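Long-range contacts in alpha-fucosidase (Bifidobacterium bifidum, PDB 2EAB), which probably releases alpha-1,2-linked L-fucose from glycans by hydrolysis, this chain being the catalytic part of a longer protein that carries a predicted transmembrane helix: residues 194-205 with 266-276; 564-572 with 668-679. All blocks are in the same frame, centred on the assembly; numbering follows the deposited sequence.

Contact 1: residues 194-205 with 266-276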
# COMPACT_ATOMS: atom_id res chain seq x y z
N ARG A 194 11.22 -26.75 -6.24
CA ARG A 194 11.22 -28.20 -6.12
C ARG A 194 10.71 -28.78 -7.42
O ARG A 194 9.58 -28.50 -7.83
CB ARG A 194 10.33 -28.61 -4.94
CG ARG A 194 10.16 -30.12 -4.75
CD ARG A 194 11.44 -30.76 -4.25
NE ARG A 194 11.30 -32.21 -4.12
CZ ARG A 194 12.31 -33.05 -3.92
NH1 ARG A 194 13.55 -32.60 -3.82
NH2 ARG A 194 12.07 -34.36 -3.83
N LEU A 195 11.55 -29.56 -8.09
CA LEU A 195 11.25 -30.07 -9.43
C LEU A 195 11.31 -31.59 -9.44
O LEU A 195 12.26 -32.17 -8.92
CB LEU A 195 12.24 -29.50 -10.45
CG LEU A 195 12.51 -27.99 -10.39
CD1 LEU A 195 13.69 -27.61 -11.26
CD2 LEU A 195 11.29 -27.19 -10.78
N THR A 196 10.29 -32.22 -10.01
CA THR A 196 10.23 -33.69 -10.08
C THR A 196 9.80 -34.21 -11.45
O THR A 196 9.13 -33.51 -12.22
CB THR A 196 9.28 -34.31 -9.02
OG1 THR A 196 7.92 -34.16 -9.45
CG2 THR A 196 9.47 -33.68 -7.64
N ALA A 197 10.22 -35.44 -11.74
CA ALA A 197 9.66 -36.24 -12.82
C ALA A 197 9.15 -37.55 -12.22
O ALA A 197 9.71 -38.03 -11.24
CB ALA A 197 10.72 -36.51 -13.87
N SER A 198 8.10 -38.11 -12.81
CA SER A 198 7.46 -39.32 -12.26
C SER A 198 8.27 -40.59 -12.52
O SER A 198 8.08 -41.60 -11.83
CB SER A 198 6.04 -39.47 -12.80
OG SER A 198 6.05 -39.58 -14.21
N LYS A 199 9.16 -40.53 -13.50
CA LYS A 199 10.00 -41.67 -13.87
C LYS A 199 11.47 -41.33 -13.67
O LYS A 199 11.92 -40.25 -14.07
CB LYS A 199 9.72 -42.10 -15.31
CG LYS A 199 8.30 -42.61 -15.55
CD LYS A 199 8.07 -43.06 -16.99
CE LYS A 199 6.62 -43.45 -17.22
NZ LYS A 199 6.38 -43.94 -18.61
N ALA A 200 12.22 -42.24 -13.05
CA ALA A 200 13.65 -42.05 -12.80
C ALA A 200 14.42 -41.77 -14.09
O ALA A 200 14.13 -42.37 -15.13
CB ALA A 200 14.23 -43.25 -12.07
N GLY A 201 15.37 -40.84 -14.01
CA GLY A 201 16.19 -40.47 -15.16
C GLY A 201 15.57 -39.46 -16.11
O GLY A 201 16.22 -39.02 -17.06
N LYS A 202 14.32 -39.09 -15.86
CA LYS A 202 13.57 -38.23 -16.77
C LYS A 202 13.65 -36.73 -16.45
O LYS A 202 13.19 -35.91 -17.25
CB LYS A 202 12.11 -38.68 -16.90
CG LYS A 202 11.92 -40.04 -17.60
CD LYS A 202 12.60 -40.11 -18.97
CE LYS A 202 11.93 -39.20 -20.00
NZ LYS A 202 12.64 -39.23 -21.31
N LEU A 203 14.21 -36.38 -15.30
CA LEU A 203 14.40 -34.97 -14.98
C LEU A 203 15.70 -34.46 -15.60
O LEU A 203 16.80 -34.76 -15.12
CB LEU A 203 14.33 -34.71 -13.47
CG LEU A 203 14.20 -33.25 -13.02
CD1 LEU A 203 12.96 -32.57 -13.61
CD2 LEU A 203 14.18 -33.17 -11.51
N ASN A 204 15.54 -33.71 -16.68
CA ASN A 204 16.65 -33.15 -17.44
C ASN A 204 16.35 -31.70 -17.77
O ASN A 204 15.34 -31.40 -18.41
CB ASN A 204 16.85 -33.94 -18.74
CG ASN A 204 17.17 -35.40 -18.49
OD1 ASN A 204 18.31 -35.76 -18.22
ND2 ASN A 204 16.16 -36.25 -18.59
N PHE A 205 17.22 -30.80 -17.32
CA PHE A 205 17.03 -29.37 -17.59
C PHE A 205 18.30 -28.56 -17.41
O PHE A 205 19.24 -28.97 -16.72
CB PHE A 205 15.90 -28.78 -16.73
CG PHE A 205 16.20 -28.77 -15.26
CD1 PHE A 205 16.84 -27.68 -14.68
CD2 PHE A 205 15.83 -29.83 -14.45
CE1 PHE A 205 17.12 -27.66 -13.33
CE2 PHE A 205 16.10 -29.82 -13.09
CZ PHE A 205 16.75 -28.73 -12.52
N LEU A 266 23.83 -24.30 -15.35
CA LEU A 266 24.06 -25.60 -14.73
C LEU A 266 23.13 -26.60 -15.39
O LEU A 266 21.96 -26.30 -15.66
CB LEU A 266 23.79 -25.50 -13.23
CG LEU A 266 24.67 -26.16 -12.17
CD1 LEU A 266 26.10 -26.43 -12.62
CD2 LEU A 266 24.67 -25.30 -10.91
N LYS A 267 23.66 -27.79 -15.68
CA LYS A 267 22.90 -28.83 -16.37
C LYS A 267 22.59 -29.98 -15.42
O LYS A 267 23.49 -30.55 -14.79
CB LYS A 267 23.68 -29.35 -17.58
CG LYS A 267 22.92 -30.33 -18.46
CD LYS A 267 23.84 -30.94 -19.52
CE LYS A 267 23.07 -31.83 -20.47
NZ LYS A 267 23.96 -32.44 -21.49
N VAL A 268 21.30 -30.30 -15.31
CA VAL A 268 20.84 -31.46 -14.56
C VAL A 268 20.45 -32.54 -15.56
O VAL A 268 19.64 -32.30 -16.46
CB VAL A 268 19.63 -31.11 -13.65
CG1 VAL A 268 19.05 -32.37 -13.00
CG2 VAL A 268 20.04 -30.11 -12.58
N SER A 269 21.05 -33.72 -15.41
CA SER A 269 20.76 -34.84 -16.30
C SER A 269 20.50 -36.12 -15.51
O SER A 269 21.10 -36.35 -14.47
CB SER A 269 21.90 -35.05 -17.29
OG SER A 269 23.10 -35.37 -16.61
N ASP A 270 19.57 -36.93 -16.03
CA ASP A 270 19.29 -38.28 -15.50
C ASP A 270 18.83 -38.29 -14.04
O ASP A 270 19.08 -39.25 -13.30
CB ASP A 270 20.50 -39.20 -15.70
CG ASP A 270 21.08 -39.12 -17.10
OD1 ASP A 270 20.31 -39.26 -18.07
OD2 ASP A 270 22.31 -38.93 -17.22
N ALA A 271 18.14 -37.22 -13.63
CA ALA A 271 17.65 -37.11 -12.27
C ALA A 271 16.17 -37.50 -12.18
O ALA A 271 15.54 -37.80 -13.20
CB ALA A 271 17.86 -35.69 -11.75
N LYS A 272 15.64 -37.50 -10.96
CA LYS A 272 14.22 -37.74 -10.73
C LYS A 272 13.60 -36.57 -9.98
O LYS A 272 12.49 -36.14 -10.29
CB LYS A 272 14.01 -39.05 -9.96
CG LYS A 272 12.57 -39.53 -9.97
CD LYS A 272 12.38 -40.76 -9.10
CE LYS A 272 10.94 -41.24 -9.15
NZ LYS A 272 10.70 -42.41 -8.26
N ALA A 273 14.32 -36.05 -8.98
CA ALA A 273 13.86 -34.92 -8.18
C ALA A 273 15.04 -34.06 -7.75
O ALA A 273 16.10 -34.57 -7.38
CB ALA A 273 13.08 -35.39 -6.97
N VAL A 274 14.84 -32.74 -7.79
CA VAL A 274 15.86 -31.78 -7.39
C VAL A 274 15.25 -30.62 -6.60
O VAL A 274 14.08 -30.28 -6.79
CB VAL A 274 16.66 -31.20 -8.60
CG1 VAL A 274 17.36 -32.30 -9.39
CG2 VAL A 274 15.76 -30.39 -9.52
N THR A 275 16.04 -30.05 -5.70
CA THR A 275 15.67 -28.80 -5.03
C THR A 275 16.68 -27.73 -5.38
O THR A 275 17.89 -27.94 -5.26
CB THR A 275 15.59 -28.97 -3.50
OG1 THR A 275 14.76 -30.09 -3.18
CG2 THR A 275 15.01 -27.71 -2.84
N LEU A 276 16.18 -26.59 -5.85
CA LEU A 276 16.99 -25.42 -6.10
C LEU A 276 16.81 -24.44 -4.95
O LEU A 276 15.68 -24.16 -4.55
CB LEU A 276 16.58 -24.74 -7.41
CG LEU A 276 17.22 -25.20 -8.73
CD1 LEU A 276 17.13 -26.71 -8.96
CD2 LEU A 276 16.59 -24.45 -9.89
O HOH W 1 7.41 -41.89 -8.86
O HOH W 2 16.98 -40.59 -11.63
O HOH W 3 18.43 -41.19 -17.77
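Two antiparallel pairings, the second interrupted by a classic beta bulge in which Lys202 and Leu203 both lie opposite Ala271, mark the place where the chain passes between the two sheets of the N-terminal beta-sandwich domain. Strand 194-197 runs beside 273-276 in one sheet, with Leu195 N bonded to Val274 O at 2.9 Å and 179°. Strand 203-205 runs beside 266-269 in the other, and the chain corner at Asp270 and the type II turn Lys199-Lys202 carry the two segments across. Apolar side chains of both pairs meet between the sheets. Phe205 holds its CG between the backbone N and the carbonyl carbon (chi1 66°), which lays the ring alongside Val268; Val268 CB sits over the ring face, 4.0 Å from its centroid, a CH-pi contact. At the ring edge Val274 CG2 comes to 3.6 Å from Phe205 CZ, and the same methyl touches Leu203 CD2 at 3.8 Å, tying the two sheets together. At the corner, Asn204 OD1 accepts Asp270 N at 2.8 Å, the donor standing above the carbonyl plane, while Asn204 ND2 bonds back to Gly201 O. On the face of Thr196 and Ala273, Arg194 bends at chi2 (71°) so that NH1 reaches Thr275 OG1 at 2.9 Å, near the guanidinium plane, while NH2 forms a salt bridge with Asp251 and Tyr316 adds a cation-pi contact. The chemistry thus divides cleanly: hydrocarbon fills the gap between the sheets, the Asn204 amide and two bridging waters link turn to corner, and the arginine charge is matched on the opposite side of its sheet.

Contact 2: residues 564-572 with 668-679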
# COMPACT_ATOMS: atom_id res chain seq x y z
N TYR A 564 -1.92 23.14 -4.90
CA TYR A 564 -2.63 22.58 -6.04
C TYR A 564 -3.52 21.45 -5.54
O TYR A 564 -3.11 20.67 -4.68
CB TYR A 564 -1.62 22.03 -7.05
CG TYR A 564 -2.21 21.50 -8.33
CD1 TYR A 564 -3.10 22.26 -9.09
CD2 TYR A 564 -1.85 20.24 -8.81
CE1 TYR A 564 -3.62 21.78 -10.28
CE2 TYR A 564 -2.36 19.75 -10.01
CZ TYR A 564 -3.25 20.53 -10.74
OH TYR A 564 -3.76 20.05 -11.92
N SER A 565 -4.73 21.37 -6.07
CA SER A 565 -5.60 20.25 -5.77
C SER A 565 -5.49 19.26 -6.93
O SER A 565 -6.05 19.50 -7.99
CB SER A 565 -7.05 20.71 -5.62
OG SER A 565 -7.83 19.69 -5.02
N PRO A 566 -4.74 18.15 -6.74
CA PRO A 566 -4.56 17.25 -7.88
C PRO A 566 -5.90 16.71 -8.41
O PRO A 566 -6.75 16.34 -7.60
CB PRO A 566 -3.71 16.11 -7.30
CG PRO A 566 -2.96 16.76 -6.17
CD PRO A 566 -3.98 17.68 -5.56
N GLU A 567 -6.14 16.70 -9.72
CA GLU A 567 -5.31 17.28 -10.78
C GLU A 567 -6.19 18.20 -11.62
O GLU A 567 -6.27 18.05 -12.85
CB GLU A 567 -4.76 16.18 -11.69
CG GLU A 567 -3.62 15.34 -11.14
CD GLU A 567 -3.06 14.37 -12.18
OE1 GLU A 567 -2.43 13.37 -11.77
OE2 GLU A 567 -3.25 14.60 -13.40
N GLN A 568 -6.88 19.13 -10.97
CA GLN A 568 -7.72 20.09 -11.68
C GLN A 568 -7.68 21.45 -11.00
O GLN A 568 -7.11 21.58 -9.91
CB GLN A 568 -9.17 19.58 -11.82
CG GLN A 568 -9.92 19.49 -10.50
CD GLN A 568 -11.41 19.23 -10.67
OE1 GLN A 568 -11.94 19.16 -11.78
NE2 GLN A 568 -12.10 19.08 -9.55
N GLY A 569 -8.26 22.45 -11.65
CA GLY A 569 -8.28 23.80 -11.12
C GLY A 569 -6.96 24.52 -11.30
O GLY A 569 -6.06 24.03 -12.00
N PRO A 570 -6.83 25.71 -10.69
CA PRO A 570 -5.60 26.51 -10.79
C PRO A 570 -4.42 25.86 -10.08
O PRO A 570 -4.60 25.15 -9.08
CB PRO A 570 -5.96 27.81 -10.06
CG PRO A 570 -7.44 27.83 -9.98
CD PRO A 570 -7.86 26.40 -9.89
N LEU A 571 -3.23 26.13 -10.59
CA LEU A 571 -1.99 25.56 -10.07
C LEU A 571 -1.68 25.96 -8.62
O LEU A 571 -1.15 25.15 -7.85
CB LEU A 571 -0.83 25.99 -10.97
CG LEU A 571 0.16 24.96 -11.52
CD1 LEU A 571 -0.55 23.69 -11.98
CD2 LEU A 571 0.92 25.58 -12.68
N GLY A 572 -1.99 27.20 -8.26
CA GLY A 572 -1.62 27.72 -6.96
C GLY A 572 -2.70 28.61 -6.38
O GLY A 572 -2.85 29.76 -6.78
N ILE A 668 -14.36 28.24 -12.26
CA ILE A 668 -13.05 27.92 -11.70
C ILE A 668 -12.22 27.38 -12.85
O ILE A 668 -12.47 26.28 -13.34
CB ILE A 668 -13.13 26.90 -10.54
CG1 ILE A 668 -13.91 27.48 -9.36
CG2 ILE A 668 -11.72 26.48 -10.11
CD1 ILE A 668 -14.22 26.48 -8.24
N SER A 669 -11.25 28.17 -13.31
CA SER A 669 -10.44 27.79 -14.47
C SER A 669 -9.71 26.48 -14.20
O SER A 669 -9.07 26.32 -13.16
CB SER A 669 -9.46 28.89 -14.85
OG SER A 669 -10.14 30.01 -15.37
N GLY A 670 -9.82 25.56 -15.14
CA GLY A 670 -9.20 24.25 -15.00
C GLY A 670 -10.06 23.19 -14.33
O GLY A 670 -9.66 22.03 -14.26
N TYR A 671 -11.22 23.58 -13.81
CA TYR A 671 -12.17 22.61 -13.27
C TYR A 671 -12.75 21.79 -14.42
O TYR A 671 -13.14 22.35 -15.45
CB TYR A 671 -13.29 23.31 -12.49
CG TYR A 671 -14.37 22.36 -11.99
CD1 TYR A 671 -14.21 21.67 -10.79
CD2 TYR A 671 -15.53 22.16 -12.73
CE1 TYR A 671 -15.19 20.79 -10.33
CE2 TYR A 671 -16.52 21.28 -12.28
CZ TYR A 671 -16.33 20.61 -11.08
OH TYR A 671 -17.29 19.74 -10.62
N GLN A 672 -12.79 20.47 -14.26
CA GLN A 672 -13.35 19.60 -15.29
C GLN A 672 -14.87 19.75 -15.31
O GLN A 672 -15.57 19.25 -14.42
CB GLN A 672 -12.92 18.15 -15.07
CG GLN A 672 -13.38 17.18 -16.15
CD GLN A 672 -12.82 15.78 -15.96
OE1 GLN A 672 -11.65 15.61 -15.63
NE2 GLN A 672 -13.66 14.78 -16.18
N ALA A 673 -15.37 20.44 -16.33
CA ALA A 673 -16.75 20.95 -16.37
C ALA A 673 -17.85 19.89 -16.26
O ALA A 673 -18.93 20.18 -15.75
CB ALA A 673 -16.96 21.82 -17.61
N ASP A 674 -17.58 18.67 -16.73
CA ASP A 674 -18.58 17.60 -16.63
C ASP A 674 -18.70 17.02 -15.21
O ASP A 674 -19.48 16.10 -14.97
CB ASP A 674 -18.36 16.51 -17.69
CG ASP A 674 -17.11 15.66 -17.44
OD1 ASP A 674 -16.48 15.76 -16.36
OD2 ASP A 674 -16.76 14.88 -18.34
N ASN A 675 -17.93 17.58 -14.27
CA ASN A 675 -17.96 17.23 -12.84
C ASN A 675 -17.35 15.88 -12.48
O ASN A 675 -17.35 15.48 -11.31
CB ASN A 675 -19.39 17.31 -12.27
CG ASN A 675 -20.02 18.67 -12.45
OD1 ASN A 675 -19.42 19.70 -12.12
ND2 ASN A 675 -21.24 18.68 -12.96
N GLN A 676 -16.80 15.18 -13.48
CA GLN A 676 -16.32 13.82 -13.28
C GLN A 676 -14.80 13.69 -13.23
O GLN A 676 -14.25 12.69 -13.67
CB GLN A 676 -16.87 12.89 -14.37
CG GLN A 676 -18.37 12.66 -14.33
CD GLN A 676 -18.80 11.66 -15.39
OE1 GLN A 676 -18.44 10.49 -15.35
NE2 GLN A 676 -19.55 12.14 -16.37
N HIS A 677 -14.12 14.69 -12.67
CA HIS A 677 -12.67 14.61 -12.53
C HIS A 677 -12.25 13.35 -11.78
O HIS A 677 -12.89 12.95 -10.80
CB HIS A 677 -12.12 15.86 -11.84
CG HIS A 677 -10.62 15.88 -11.74
ND1 HIS A 677 -9.81 15.90 -12.85
CD2 HIS A 677 -9.80 15.86 -10.66
CE1 HIS A 677 -8.54 15.90 -12.46
NE2 HIS A 677 -8.51 15.87 -11.14
N ARG A 678 -11.17 12.72 -12.25
CA ARG A 678 -10.74 11.43 -11.72
C ARG A 678 -10.29 11.47 -10.26
O ARG A 678 -10.60 10.56 -9.48
CB ARG A 678 -9.64 10.83 -12.60
CG ARG A 678 -9.29 9.40 -12.26
CD ARG A 678 -8.46 8.79 -13.35
NE ARG A 678 -8.20 7.37 -13.11
CZ ARG A 678 -6.99 6.83 -13.04
NH1 ARG A 678 -5.90 7.58 -13.21
NH2 ARG A 678 -6.86 5.53 -12.82
N HIS A 679 -9.56 12.52 -9.89
CA HIS A 679 -9.16 12.72 -8.50
C HIS A 679 -10.32 13.27 -7.68
O HIS A 679 -11.19 13.95 -8.21
CB HIS A 679 -8.01 13.71 -8.42
CG HIS A 679 -6.69 13.17 -8.86
ND1 HIS A 679 -6.35 13.01 -10.19
CD2 HIS A 679 -5.60 12.79 -8.15
CE1 HIS A 679 -5.12 12.53 -10.27
NE2 HIS A 679 -4.65 12.39 -9.05
O HOH W 4 -14.78 17.80 -12.12
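Gln568 lies flat on the ring of His677, and this stack forms the tight part of the contact. With chi1 at 68°, CG of Gln568 sits between the backbone N and the carbonyl carbon, and CB rests over the centre of the imidazole, 3.7 Å from its centroid. The extended chain then slides across the ring until amide and imidazole planes are only 10° apart. At the far end Gln568 OE1 accepts Gln672 N at 2.9 Å and 173° and also takes a bond from a water shared with Gln672 O and His677 N; NE2 is held by Glu652, so both ends of the buried amide are gripped. His677 is fixed at its edge as well: NE2 accepts Glu567 N at 2.9 Å, just after the cis peptide joining Pro566 to Glu567, and ND1 gives a weak bond to Gln672 OE1. With an alanine in place of His677, the Glu567 amide would probably be left without its acceptor and the Gln568 side chain, deprived of its flat support, set freer to turn. The margins differ in facing solvent, though contacts there remain close. Exposed Glu567 lays CG over one face of the His679 ring, 3.3 Å from CE1, and an ethanediol, probably from the crystallisation liquor, lies beside that histidine. At the other margin Gly569 N gives Gly670 O a nearly straight hydrogen bond of 3.0 Å, though from above the carbonyl plane, next to exposed Ser669, with Pro570 CD on Ile668 CG2 as the apolar touch. A cis-peptide loop meeting consecutive type II and type I turns, the latter followed by an Asx turn at Asp674, fits the long loops connecting the helices of the six-hairpin (alpha/alpha)6 barrel expected for this family.

How the contacts relate
Contact 1 and contact 2 lie on opposite sides of the chain's centre, with centres about 60 Å apart and nearest atoms about 37 Å apart. They share no strand, helix or sheet. Along the sequence they come in series: 194-205 and 266-276 close within the family 65 N-terminal range before 564-572 meets 668-679 in the family 95 catalytic range. The first joins neighbouring strands of two beta sheets; the second brings together loops, one following strand 558-565 and the other preceding helix 697-711. Each is therefore local to its own part of the chain, which combines a mainly beta N-terminal region with a largely helical catalytic one.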